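Local coordinates for adhesion G-protein coupled receptor G6 (Danio rerio, PDB 6V55) that is a calcium-binding adhesion G-protein coupled receptor that probably acts in myelination, at residues 145-150 against 274-279. Sequence-based numbering, arbitrary orientation.
Sequences AFTVCF and RLWDHA
Backbone hydrogen bonds pair Cys149 with Arg274 in both directions, Cys149 N to Arg274 O at 3.1 Å and Arg274 N to Cys149 O at 2.9 Å, the second meeting its acceptor nearly end-on. Two residues along, past the non-hydrogen-bonded pair Val148–Leu275, Trp276 N donates to Thr147 O over 2.9 Å, but the return bond from Thr147 N to Trp276 O is weak. A side chain adds a further bond to the loop: Thr147 OG1 donates to His278 O at 2.7 Å, in the carbonyl plane and on a lone pair. With CG2 anti to the backbone N, the hydroxyl stands beside that N (chi1 -56°) and faces the turning chain. An alanine here would probably leave His278 O without this donor and the turn less firmly tied to the strand. The two strands are antiparallel neighbours inside a six-stranded sheet of the pentraxin-like domain, a concanavalin-type beta sandwich; strand 209-216 flanks 145-150 across its other edge. Side-chain packing divides between the faces of the sheet. On the face where Phe146 and Val148 meet strands 173-180 and 161-167 of the opposing sheet, Leu275 CD1 touches both Phe146 CB, 3.9 Å away, and Val148 CB, 4.1 Å away. On the reverse face the Trp276 indole turns its CE3 edge to Thr147 O, 3.2 Å away and in the ring plane, while Cys149 SG makes an oblique sulfur-aromatic contact, 3.6 Å from Trp276 CZ3. Arg274 bends at chi3 (-79°), bringing NH2 near Cys149 CB; its guanidinium also bonds to the carbonyls of Asn272 and Thr289.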
loop_
_atom_site.group_PDB
_atom_site.type_symbol
_atom_site.label_atom_id
_atom_site.label_comp_id
_atom_site.label_asym_id
_atom_site.label_seq_id
_atom_site.Cartn_x
_atom_site.Cartn_y
_atom_site.Cartn_z
ATOM N N ALA A 145 -23.633 -43.095 -25.639
ATOM C CA ALA A 145 -23.657 -43.194 -24.188
ATOM C C ALA A 145 -23.328 -41.824 -23.601
ATOM O O ALA A 145 -22.522 -41.078 -24.162
ATOM C CB ALA A 145 -22.670 -44.235 -23.642
ATOM N N PHE A 146 -23.964 -41.491 -22.475
ATOM C CA PHE A 146 -23.691 -40.233 -21.790
ATOM C C PHE A 146 -23.992 -40.362 -20.302
ATOM O O PHE A 146 -24.825 -41.168 -19.887
ATOM C CB PHE A 146 -24.479 -39.032 -22.384
ATOM C CG PHE A 146 -26.009 -39.146 -22.330
ATOM C CD1 PHE A 146 -26.747 -38.790 -21.195
ATOM C CD2 PHE A 146 -26.716 -39.474 -23.470
ATOM C CE1 PHE A 146 -28.124 -38.888 -21.171
ATOM C CE2 PHE A 146 -28.116 -39.547 -23.446
ATOM C CZ PHE A 146 -28.801 -39.256 -22.300
ATOM N N THR A 147 -23.388 -39.465 -19.519
ATOM C CA THR A 147 -23.841 -39.131 -18.171
ATOM C C THR A 147 -24.078 -37.632 -18.117
ATOM O O THR A 147 -23.186 -36.861 -18.475
ATOM C CB THR A 147 -22.812 -39.513 -17.107
ATOM O OG1 THR A 147 -22.499 -40.908 -17.212
ATOM C CG2 THR A 147 -23.346 -39.203 -15.717
ATOM N N VAL A 148 -25.264 -37.210 -17.698
ATOM C CA VAL A 148 -25.534 -35.797 -17.449
ATOM C C VAL A 148 -25.920 -35.647 -15.981
ATOM O O VAL A 148 -26.732 -36.424 -15.470
ATOM C CB VAL A 148 -26.605 -35.224 -18.409
ATOM C CG1 VAL A 148 -27.821 -36.130 -18.544
ATOM C CG2 VAL A 148 -27.052 -33.822 -18.001
ATOM N N CYS A 149 -25.274 -34.703 -15.280
ATOM C CA CYS A 149 -25.637 -34.356 -13.910
ATOM C C CYS A 149 -25.845 -32.862 -13.772
ATOM O O CYS A 149 -25.113 -32.057 -14.355
ATOM C CB CYS A 149 -24.581 -34.750 -12.883
ATOM S SG CYS A 149 -23.778 -36.301 -13.186
ATOM N N PHE A 150 -26.807 -32.500 -12.946
ATOM C CA PHE A 150 -27.041 -31.107 -12.623
ATOM C C PHE A 150 -27.677 -31.070 -11.246
ATOM O O PHE A 150 -28.001 -32.109 -10.665
ATOM C CB PHE A 150 -27.910 -30.404 -13.688
ATOM C CG PHE A 150 -29.114 -31.191 -14.124
ATOM C CD1 PHE A 150 -29.050 -32.046 -15.225
ATOM C CD2 PHE A 150 -30.318 -31.051 -13.451
ATOM C CE1 PHE A 150 -30.157 -32.772 -15.617
ATOM C CE2 PHE A 150 -31.430 -31.762 -13.837
ATOM C CZ PHE A 150 -31.349 -32.631 -14.923
ATOM N N ARG A 274 -23.209 -30.690 -16.140
ATOM C CA ARG A 274 -22.047 -31.336 -16.732
ATOM C C ARG A 274 -22.493 -32.526 -17.582
ATOM O O ARG A 274 -23.550 -33.114 -17.351
ATOM C CB ARG A 274 -21.041 -31.794 -15.653
ATOM C CG ARG A 274 -20.472 -30.702 -14.728
ATOM C CD ARG A 274 -19.968 -31.286 -13.407
ATOM N NE ARG A 274 -21.046 -31.566 -12.457
ATOM C CZ ARG A 274 -20.933 -32.396 -11.416
ATOM N NH1 ARG A 274 -19.781 -33.033 -11.194
ATOM N NH2 ARG A 274 -21.977 -32.600 -10.604
ATOM N N LEU A 275 -21.669 -32.870 -18.579
ATOM C CA LEU A 275 -21.953 -33.931 -19.545
ATOM C C LEU A 275 -20.688 -34.728 -19.834
ATOM O O LEU A 275 -19.600 -34.158 -19.940
ATOM C CB LEU A 275 -22.508 -33.351 -20.852
ATOM C CG LEU A 275 -22.948 -34.268 -21.996
ATOM C CD1 LEU A 275 -23.976 -35.282 -21.523
ATOM C CD2 LEU A 275 -23.510 -33.408 -23.101
ATOM N N TRP A 276 -20.840 -36.040 -19.985
ATOM C CA TRP A 276 -19.727 -36.953 -20.209
ATOM C C TRP A 276 -20.016 -37.880 -21.384
ATOM O O TRP A 276 -21.167 -38.102 -21.764
ATOM C CB TRP A 276 -19.454 -37.837 -18.989
ATOM C CG TRP A 276 -18.781 -37.203 -17.817
ATOM C CD1 TRP A 276 -17.446 -37.254 -17.504
ATOM C CD2 TRP A 276 -19.414 -36.478 -16.757
ATOM N NE1 TRP A 276 -17.210 -36.586 -16.324
ATOM C CE2 TRP A 276 -18.402 -36.104 -15.845
ATOM C CE3 TRP A 276 -20.742 -36.106 -16.487
ATOM C CZ2 TRP A 276 -18.677 -35.373 -14.689
ATOM C CZ3 TRP A 276 -21.019 -35.384 -15.327
ATOM C CH2 TRP A 276 -19.991 -35.022 -14.448
ATOM N N ASP A 277 -18.929 -38.488 -21.883
ATOM C CA ASP A 277 -18.885 -39.374 -23.043
ATOM C C ASP A 277 -19.378 -40.785 -22.762
ATOM O O ASP A 277 -19.690 -41.521 -23.702
ATOM C CB ASP A 277 -17.444 -39.478 -23.531
ATOM C CG ASP A 277 -17.232 -38.796 -24.839
ATOM O OD1 ASP A 277 -18.242 -38.333 -25.419
ATOM O OD2 ASP A 277 -16.057 -38.734 -25.290
ATOM N N HIS A 278 -19.404 -41.198 -21.506
ATOM C CA HIS A 278 -19.710 -42.569 -21.145
ATOM C C HIS A 278 -20.800 -42.556 -20.093
ATOM O O HIS A 278 -21.042 -41.534 -19.440
ATOM C CB HIS A 278 -18.472 -43.300 -20.608
ATOM C CG HIS A 278 -17.668 -42.489 -19.636
ATOM N ND1 HIS A 278 -16.733 -41.555 -20.038
ATOM C CD2 HIS A 278 -17.663 -42.466 -18.282
ATOM C CE1 HIS A 278 -16.191 -40.990 -18.974
ATOM N NE2 HIS A 278 -16.733 -41.529 -17.897
ATOM N N ALA A 279 -21.465 -43.696 -19.937
ATOM C CA ALA A 279 -22.407 -43.863 -18.844
ATOM C C ALA A 279 -21.701 -44.483 -17.656
ATOM O O ALA A 279 -21.016 -45.503 -17.792
ATOM C CB ALA A 279 -23.583 -44.732 -19.234
#